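PDB 6A34: putative methylthioribose-1-phosphate isomerase from Pyrococcus horikoshii OT3, which probably catalyses the interconversion of 5-methylthioribose 1-phosphate and 5-methylthioribulose 1-phosphate in the methionine salvage pathway. Local coordinates for residues 199-207 with 303-312; 1-10 with 148-156. All coordinates share one frame; numbering follows the deposited sequence.

Interaction 1: residues 199-207 with 303-312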
loop_
_atom_site.group_PDB
_atom_site.type_symbol
_atom_site.label_atom_id
_atom_site.label_comp_id
_atom_site.label_asym_id
_atom_site.label_seq_id
_atom_site.Cartn_x
_atom_site.Cartn_y
_atom_site.Cartn_z
ATOM N N ASP A 199 -7.947 -0.987 5.337
ATOM C CA ASP A 199 -6.811 -0.853 4.431
ATOM C C ASP A 199 -6.942 0.515 3.762
ATOM O O ASP A 199 -8.017 0.840 3.254
ATOM C CB ASP A 199 -6.808 -1.939 3.356
ATOM C CG ASP A 199 -6.563 -3.365 3.835
ATOM O OD1 ASP A 199 -6.104 -3.552 4.968
ATOM O OD2 ASP A 199 -6.826 -4.290 3.041
ATOM N N GLU A 200 -5.858 1.297 3.728
ATOM C CA GLU A 200 -5.914 2.631 3.125
ATOM C C GLU A 200 -6.302 2.540 1.644
ATOM O O GLU A 200 -6.978 3.455 1.137
ATOM C CB GLU A 200 -4.612 3.397 3.362
ATOM C CG GLU A 200 -3.344 2.778 2.781
ATOM C CD GLU A 200 -2.127 3.685 2.976
ATOM O OE1 GLU A 200 -2.322 4.749 3.600
ATOM O OE2 GLU A 200 -0.992 3.355 2.483
ATOM N N THR A 201 -5.822 1.476 0.967
ATOM C CA THR A 201 -6.152 1.088 -0.417
ATOM C C THR A 201 -5.533 2.024 -1.468
ATOM O O THR A 201 -6.230 2.767 -2.196
ATOM C CB THR A 201 -7.666 0.961 -0.618
ATOM O OG1 THR A 201 -8.237 0.325 0.528
ATOM C CG2 THR A 201 -7.997 0.132 -1.841
ATOM N N ARG A 202 -4.208 1.944 -1.576
ATOM C CA ARG A 202 -3.456 2.558 -2.642
ATOM C C ARG A 202 -3.841 1.876 -3.952
ATOM O O ARG A 202 -4.253 0.721 -3.936
ATOM C CB ARG A 202 -1.943 2.415 -2.405
ATOM C CG ARG A 202 -1.336 3.475 -1.492
ATOM C CD ARG A 202 -1.239 4.853 -2.130
ATOM N NE ARG A 202 -0.223 4.921 -3.163
ATOM C CZ ARG A 202 -0.077 5.932 -4.004
ATOM N NH1 ARG A 202 -0.996 6.888 -4.058
ATOM N NH2 ARG A 202 0.990 5.959 -4.784
ATOM N N PRO A 203 -3.701 2.587 -5.076
ATOM C CA PRO A 203 -3.190 3.949 -5.128
ATOM C C PRO A 203 -4.198 5.073 -4.837
ATOM O O PRO A 203 -3.788 6.187 -4.496
ATOM C CB PRO A 203 -2.731 4.143 -6.580
ATOM C CG PRO A 203 -3.424 3.046 -7.358
ATOM C CD PRO A 203 -3.509 1.918 -6.363
ATOM N N VAL A 204 -5.502 4.816 -5.003
ATOM C CA VAL A 204 -6.491 5.901 -5.018
ATOM C C VAL A 204 -6.833 6.344 -3.576
ATOM O O VAL A 204 -7.269 7.450 -3.399
ATOM C CB VAL A 204 -7.728 5.509 -5.873
ATOM C CG1 VAL A 204 -8.811 6.580 -5.871
ATOM C CG2 VAL A 204 -7.352 5.220 -7.322
ATOM N N LEU A 205 -6.632 5.475 -2.579
ATOM C CA LEU A 205 -6.707 5.759 -1.105
ATOM C C LEU A 205 -8.138 6.007 -0.616
ATOM O O LEU A 205 -8.360 6.759 0.342
ATOM C CB LEU A 205 -5.789 6.930 -0.715
ATOM C CG LEU A 205 -4.299 6.618 -0.841
ATOM C CD1 LEU A 205 -3.508 7.901 -1.015
ATOM C CD2 LEU A 205 -3.786 5.819 0.359
ATOM N N GLN A 206 -9.088 5.289 -1.207
ATOM C CA GLN A 206 -10.488 5.420 -0.848
ATOM C C GLN A 206 -10.736 4.851 0.543
ATOM O O GLN A 206 -11.692 5.254 1.166
ATOM C CB GLN A 206 -11.394 4.791 -1.909
ATOM C CG GLN A 206 -11.311 5.552 -3.226
ATOM C CD GLN A 206 -12.401 5.218 -4.212
ATOM O OE1 GLN A 206 -12.855 4.078 -4.318
ATOM N NE2 GLN A 206 -12.820 6.221 -4.958
ATOM N N GLY A 207 -9.874 3.946 1.023
ATOM C CA GLY A 207 -9.960 3.484 2.413
ATOM C C GLY A 207 -9.725 4.623 3.400
ATOM O O GLY A 207 -10.480 4.823 4.351
ATOM N N GLU A 303 -1.678 8.142 -10.738
ATOM C CA GLU A 303 -2.248 7.634 -9.506
ATOM C C GLU A 303 -1.181 6.952 -8.624
ATOM O O GLU A 303 -1.324 6.950 -7.423
ATOM C CB GLU A 303 -3.363 6.631 -9.790
ATOM C CG GLU A 303 -4.598 7.222 -10.437
ATOM C CD GLU A 303 -5.716 6.187 -10.579
ATOM O OE1 GLU A 303 -5.429 4.969 -10.471
ATOM O OE2 GLU A 303 -6.869 6.593 -10.795
ATOM N N VAL A 304 -0.113 6.399 -9.218
ATOM C CA VAL A 304 0.981 5.748 -8.431
ATOM C C VAL A 304 2.154 6.719 -8.148
ATOM O O VAL A 304 2.783 6.618 -7.082
ATOM C CB VAL A 304 1.467 4.466 -9.131
ATOM C CG1 VAL A 304 2.679 3.867 -8.442
ATOM C CG2 VAL A 304 0.344 3.426 -9.244
ATOM N N LEU A 305 2.476 7.601 -9.108
ATOM C CA LEU A 305 3.613 8.524 -9.018
ATOM C C LEU A 305 3.298 9.603 -7.982
ATOM O O LEU A 305 4.216 10.128 -7.394
ATOM C CB LEU A 305 3.908 9.166 -10.380
ATOM C CG LEU A 305 4.297 8.190 -11.483
ATOM C CD1 LEU A 305 4.378 8.901 -12.812
ATOM C CD2 LEU A 305 5.607 7.485 -11.180
ATOM N N THR A 306 2.003 9.921 -7.823
ATOM C CA THR A 306 1.513 10.804 -6.795
ATOM C C THR A 306 0.696 10.026 -5.751
ATOM O O THR A 306 0.181 8.927 -5.984
ATOM C CB THR A 306 0.690 11.963 -7.372
ATOM O OG1 THR A 306 -0.565 11.448 -7.801
ATOM C CG2 THR A 306 1.355 12.675 -8.533
ATOM N N CYS A 307 0.623 10.643 -4.574
ATOM C CA CYS A 307 -0.038 10.165 -3.403
ATOM C C CYS A 307 -0.687 11.376 -2.730
ATOM O O CYS A 307 0.025 12.229 -2.196
ATOM C CB CYS A 307 0.988 9.529 -2.481
ATOM S SG CYS A 307 0.238 8.472 -1.220
ATOM N N GLY A 308 -2.017 11.487 -2.829
ATOM C CA GLY A 308 -2.679 12.755 -2.621
ATOM C C GLY A 308 -2.118 13.776 -3.596
ATOM O O GLY A 308 -1.876 13.447 -4.753
ATOM N N GLY A 309 -1.836 14.988 -3.112
ATOM C CA GLY A 309 -1.211 16.046 -3.911
ATOM C C GLY A 309 0.281 15.859 -4.158
ATOM O O GLY A 309 0.843 16.520 -5.035
ATOM N N CYS A 310 0.959 14.997 -3.391
ATOM C CA CYS A 310 2.411 14.993 -3.390
ATOM C C CYS A 310 2.923 14.024 -4.465
ATOM O O CYS A 310 2.407 12.928 -4.608
ATOM C CB CYS A 310 2.978 14.602 -2.024
ATOM S SG CYS A 310 2.765 15.810 -0.675
ATOM N N ARG A 311 3.968 14.445 -5.187
ATOM C CA ARG A 311 4.688 13.600 -6.110
ATOM C C ARG A 311 5.777 12.870 -5.327
ATOM O O ARG A 311 6.615 13.502 -4.769
ATOM C CB ARG A 311 5.291 14.422 -7.252
ATOM C CG ARG A 311 6.032 13.561 -8.271
ATOM C CD ARG A 311 6.260 14.209 -9.630
ATOM N NE ARG A 311 5.010 14.658 -10.246
ATOM C CZ ARG A 311 4.219 13.930 -11.031
ATOM N NH1 ARG A 311 4.614 12.753 -11.504
ATOM N NH2 ARG A 311 3.023 14.404 -11.331
ATOM N N ILE A 312 5.746 11.536 -5.304
ATOM C CA ILE A 312 6.556 10.758 -4.360
ATOM C C ILE A 312 7.484 9.772 -5.086
ATOM O O ILE A 312 8.125 8.918 -4.448
ATOM C CB ILE A 312 5.660 10.062 -3.307
ATOM C CG1 ILE A 312 4.467 9.303 -3.903
ATOM C CG2 ILE A 312 5.175 11.075 -2.264
ATOM C CD1 ILE A 312 4.797 7.991 -4.623
#

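Interaction 2: residues 1-10 with 148-156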
loop_
_atom_site.group_PDB
_atom_site.type_symbol
_atom_site.label_atom_id
_atom_site.label_comp_id
_atom_site.label_asym_id
_atom_site.label_seq_id
_atom_site.Cartn_x
_atom_site.Cartn_y
_atom_site.Cartn_z
ATOM N N MET A 1 -35.652 -13.657 7.231
ATOM C CA MET A 1 -34.870 -12.387 7.420
ATOM C C MET A 1 -35.840 -11.228 7.699
ATOM O O MET A 1 -36.617 -10.820 6.816
ATOM C CB MET A 1 -34.020 -12.066 6.179
ATOM C CG MET A 1 -33.027 -10.910 6.355
ATOM S SD MET A 1 -31.973 -11.039 7.837
ATOM C CE MET A 1 -31.430 -12.748 7.800
ATOM N N GLU A 2 -35.795 -10.723 8.936
ATOM C CA GLU A 2 -36.463 -9.491 9.293
ATOM C C GLU A 2 -35.409 -8.379 9.352
ATOM O O GLU A 2 -34.316 -8.539 9.945
ATOM C CB GLU A 2 -37.286 -9.618 10.585
ATOM C CG GLU A 2 -36.479 -9.703 11.881
ATOM C CD GLU A 2 -37.245 -9.345 13.154
ATOM O OE1 GLU A 2 -38.462 -9.075 13.069
ATOM O OE2 GLU A 2 -36.620 -9.331 14.239
ATOM N N ILE A 3 -35.753 -7.282 8.668
ATOM C CA ILE A 3 -35.091 -6.010 8.757
ATOM C C ILE A 3 -35.455 -5.405 10.121
ATOM O O ILE A 3 -36.617 -5.104 10.365
ATOM C CB ILE A 3 -35.515 -5.102 7.578
ATOM C CG1 ILE A 3 -35.409 -5.810 6.221
ATOM C CG2 ILE A 3 -34.741 -3.800 7.597
ATOM C CD1 ILE A 3 -34.156 -6.620 6.031
ATOM N N ARG A 4 -34.446 -5.254 10.985
ATOM C CA ARG A 4 -34.583 -4.809 12.353
ATOM C C ARG A 4 -34.262 -3.312 12.465
ATOM O O ARG A 4 -34.595 -2.685 13.481
ATOM C CB ARG A 4 -33.644 -5.605 13.273
ATOM C CG ARG A 4 -33.967 -7.093 13.371
ATOM C CD ARG A 4 -32.870 -7.951 14.008
ATOM N NE ARG A 4 -31.595 -7.967 13.279
ATOM C CZ ARG A 4 -30.432 -7.556 13.788
ATOM N NH1 ARG A 4 -30.401 -6.880 14.934
ATOM N NH2 ARG A 4 -29.301 -7.843 13.150
ATOM N N TYR A 5 -33.572 -2.751 11.466
ATOM C CA TYR A 5 -33.136 -1.356 11.522
ATOM C C TYR A 5 -33.632 -0.606 10.280
ATOM O O TYR A 5 -33.787 -1.193 9.229
ATOM C CB TYR A 5 -31.615 -1.251 11.675
ATOM C CG TYR A 5 -31.048 -1.828 12.951
ATOM C CD1 TYR A 5 -31.132 -1.137 14.152
ATOM C CD2 TYR A 5 -30.401 -3.060 12.952
ATOM C CE1 TYR A 5 -30.602 -1.657 15.321
ATOM C CE2 TYR A 5 -29.879 -3.601 14.110
ATOM C CZ TYR A 5 -29.986 -2.897 15.297
ATOM O OH TYR A 5 -29.454 -3.408 16.442
ATOM N N THR A 6 -33.913 0.691 10.461
ATOM C CA THR A 6 -34.122 1.651 9.380
ATOM C C THR A 6 -32.782 2.304 9.042
ATOM O O THR A 6 -31.864 2.316 9.862
ATOM C CB THR A 6 -35.147 2.726 9.781
ATOM O OG1 THR A 6 -34.550 3.457 10.843
ATOM C CG2 THR A 6 -36.498 2.186 10.224
ATOM N N PRO A 7 -32.622 2.872 7.828
ATOM C CA PRO A 7 -31.422 3.622 7.482
ATOM C C PRO A 7 -30.981 4.613 8.553
ATOM O O PRO A 7 -29.818 4.648 8.848
ATOM C CB PRO A 7 -31.844 4.364 6.219
ATOM C CG PRO A 7 -32.770 3.398 5.552
ATOM C CD PRO A 7 -33.545 2.767 6.691
ATOM N N LYS A 8 -31.932 5.329 9.161
ATOM C CA LYS A 8 -31.639 6.438 10.085
ATOM C C LYS A 8 -31.134 5.906 11.416
ATOM O O LYS A 8 -30.436 6.612 12.135
ATOM C CB LYS A 8 -32.869 7.314 10.351
ATOM C CG LYS A 8 -32.907 8.595 9.525
ATOM C CD LYS A 8 -34.284 9.237 9.397
ATOM C CE LYS A 8 -34.230 10.543 8.629
ATOM N NZ LYS A 8 -35.581 11.031 8.252
ATOM N N GLU A 9 -31.475 4.660 11.729
ATOM C CA GLU A 9 -30.930 4.032 12.926
ATOM C C GLU A 9 -29.492 3.538 12.691
ATOM O O GLU A 9 -28.798 3.271 13.670
ATOM C CB GLU A 9 -31.830 2.883 13.399
ATOM C CG GLU A 9 -33.142 3.356 13.990
ATOM C CD GLU A 9 -34.131 2.247 14.303
ATOM O OE1 GLU A 9 -34.265 1.318 13.497
ATOM O OE2 GLU A 9 -34.778 2.329 15.356
ATOM N N LEU A 10 -29.071 3.384 11.422
ATOM C CA LEU A 10 -27.766 2.766 11.059
ATOM C C LEU A 10 -26.683 3.823 10.783
ATOM O O LEU A 10 -25.501 3.562 10.965
ATOM C CB LEU A 10 -27.974 1.858 9.847
ATOM C CG LEU A 10 -28.724 0.555 10.135
ATOM C CD1 LEU A 10 -28.954 -0.205 8.849
ATOM C CD2 LEU A 10 -27.996 -0.320 11.152
ATOM N N LEU A 148 -30.055 -2.420 2.757
ATOM C CA LEU A 148 -30.597 -2.788 4.042
ATOM C C LEU A 148 -30.596 -4.317 4.213
ATOM O O LEU A 148 -30.193 -4.834 5.246
ATOM C CB LEU A 148 -32.008 -2.234 4.164
ATOM C CG LEU A 148 -32.119 -0.862 4.796
ATOM C CD1 LEU A 148 -33.565 -0.365 4.698
ATOM C CD2 LEU A 148 -31.659 -0.898 6.240
ATOM N N ARG A 149 -31.051 -5.025 3.187
ATOM C CA ARG A 149 -31.108 -6.478 3.199
ATOM C C ARG A 149 -29.691 -7.063 3.308
ATOM O O ARG A 149 -29.447 -7.928 4.162
ATOM C CB ARG A 149 -31.824 -6.988 1.947
ATOM C CG ARG A 149 -33.328 -6.719 1.927
ATOM C CD ARG A 149 -34.052 -7.344 0.753
ATOM N NE ARG A 149 -33.487 -7.042 -0.564
ATOM C CZ ARG A 149 -33.928 -6.089 -1.382
ATOM N NH1 ARG A 149 -34.792 -5.195 -0.930
ATOM N NH2 ARG A 149 -33.516 -6.050 -2.644
ATOM N N MET A 150 -28.770 -6.601 2.454
ATOM C CA MET A 150 -27.379 -7.087 2.481
ATOM C C MET A 150 -26.810 -6.980 3.902
ATOM O O MET A 150 -26.158 -7.873 4.361
ATOM C CB MET A 150 -26.475 -6.254 1.572
ATOM C CG MET A 150 -26.267 -6.816 0.199
ATOM S SD MET A 150 -25.365 -5.569 -0.780
ATOM C CE MET A 150 -26.699 -4.756 -1.657
ATOM N N GLY A 151 -27.030 -5.841 4.562
ATOM C CA GLY A 151 -26.454 -5.564 5.867
ATOM C C GLY A 151 -26.881 -6.601 6.888
ATOM O O GLY A 151 -26.056 -7.086 7.676
ATOM N N HIS A 152 -28.188 -6.904 6.892
ATOM C CA HIS A 152 -28.778 -7.829 7.868
ATOM C C HIS A 152 -28.355 -9.264 7.535
ATOM O O HIS A 152 -28.037 -10.020 8.462
ATOM C CB HIS A 152 -30.311 -7.676 7.969
ATOM C CG HIS A 152 -30.736 -6.379 8.566
ATOM N ND1 HIS A 152 -30.805 -5.216 7.827
ATOM C CD2 HIS A 152 -31.034 -6.033 9.837
ATOM C CE1 HIS A 152 -31.163 -4.213 8.620
ATOM N NE2 HIS A 152 -31.299 -4.684 9.857
ATOM N N TYR A 153 -28.340 -9.629 6.245
ATOM C CA TYR A 153 -27.856 -10.978 5.832
ATOM C C TYR A 153 -26.386 -11.169 6.213
ATOM O O TYR A 153 -26.040 -12.175 6.788
ATOM C CB TYR A 153 -27.968 -11.205 4.334
ATOM C CG TYR A 153 -29.351 -11.559 3.863
ATOM C CD1 TYR A 153 -29.999 -12.676 4.361
ATOM C CD2 TYR A 153 -29.981 -10.819 2.872
ATOM C CE1 TYR A 153 -31.256 -13.037 3.912
ATOM C CE2 TYR A 153 -31.247 -11.151 2.429
ATOM C CZ TYR A 153 -31.882 -12.263 2.954
ATOM O OH TYR A 153 -33.104 -12.629 2.510
ATOM N N GLY A 154 -25.563 -10.145 5.952
ATOM C CA GLY A 154 -24.138 -10.199 6.259
ATOM C C GLY A 154 -23.881 -10.237 7.752
ATOM O O GLY A 154 -22.994 -10.933 8.207
ATOM N N ALA A 155 -24.664 -9.468 8.515
ATOM C CA ALA A 155 -24.490 -9.399 9.964
ATOM C C ALA A 155 -24.800 -10.754 10.634
ATOM O O ALA A 155 -24.240 -11.018 11.689
ATOM C CB ALA A 155 -25.332 -8.285 10.541
ATOM N N GLU A 156 -25.657 -11.593 10.030
ATOM C CA GLU A 156 -25.972 -12.949 10.562
ATOM C C GLU A 156 -24.754 -13.884 10.464
ATOM O O GLU A 156 -24.607 -14.777 11.277
ATOM C CB GLU A 156 -27.075 -13.682 9.781
ATOM C CG GLU A 156 -28.483 -13.122 9.928
ATOM C CD GLU A 156 -29.093 -13.108 11.324
ATOM O OE1 GLU A 156 -30.028 -12.303 11.554
ATOM O OE2 GLU A 156 -28.650 -13.904 12.182
HETATM O O HOH W 1 -31.983 -9.600 11.066
HETATM O O HOH W 2 -29.288 -9.464 10.949
#

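Interaction 1: residues 199-207 with 303-312
Two bends in the Arg202 side chain, at chi2 (-72°) and chi3 (-71°), turn its guanidinium toward the end of the helix at Glu303-Leu305 and the strand that follows. There Arg202 NH1 gives a fairly straight hydrogen bond to Thr306 O (3.0 Å), in the carbonyl plane and on a lone pair, while its NH2 adds weak bonds to the same oxygen and to Val304 O (3.0 Å), both at the guanidinium edge. Cys307 SG, anti to its backbone N (chi1 -163°), sits over one face toward the rim, and Pro203 CB lies over the centre of the opposite face. Pro203, after a cis peptide bond, also sets CB 4.1 Å from Val304 CG2. Leu205 CD1 meets Cys307 SG at 3.8 Å, and that sulfur forms a disulfide with Cys307 of the second subunit. Arg202 NE pairs in a salt bridge with Glu200 of the second subunit. With an alanine here, Thr306 O would probably lose this side-chain donor and Glu200 of the second subunit its cationic mate. One arginine thus joins carbonyl acceptors within the chain to a carboxylate across the dimer, beside a covalent link, in the loop leading into the predicted substrate-binding Gln206.

Interaction 2: residues 1-10 with 148-156
The N-terminal segment runs as an irregular chain over residues 148-156 of helix 125-157, with Ile3 and His152 CA atoms 6.6 Å apart, and from Pro7 turns into a short, weakly bonded helix. Thr6 is its N-cap and forms a capping box with Glu9. His152 ND1 donates an almost straight bond (173°) to Leu148 O one turn back, fixing the ring's rotation and leaving its NE2 to accept a weak bond from Tyr5 N at 3.4 Å. Ile3 CA sits over the centre of one face of the His152 ring in a CH-pi contact, 4.2 Å from the centroid, and Ile3 CG2 reaches CE1. The poorly ordered Met1, bent at chi2 and chi3, lays CG over the Tyr153 ring, 3.9 Å from its centroid, with SD in an oblique Met-aromatic contact and CE 3.7 Å from Glu156 CG. Two waters lie in the guanidinium plane of Arg4: one joins NE to Glu2 O, the other, 2.7 Å from Arg4 NH2, lies within reach of His152 O and Glu156 OE1. At the other end Leu148 divides its methyls: CD1 packs on Pro7 CD (3.7 Å), CD2 on Leu10 CD1. Arg4 makes a salt bridge and Tyr5 OH a hydrogen bond with Asp190, while Leu10 and Ala155 touch Val186, so the N terminus lies along the long helix and packs against helix 180-189.

From the N terminus, interaction 2 closes first: residues 1-10 meet 148-156 near the end of helix 125-157, bracketing a largely helical 137-residue excursion. The chain then enters the parallel strands of the main sheet at 161-165. Interaction 1 opens at the end of strand 193-199 and closes, with 95 residues between its segments, at helix 302-305 and the small hairpin that follows. The loops therefore follow in series, neither nesting nor crossing. The centres of interactions 1 and 2 are about 33 Å apart, on opposite sides of the chain's centre. Interaction 2 ties the N terminus to surface helices, while interaction 1 joins the loop after strand 193-199 to the hairpin at the subunit interface.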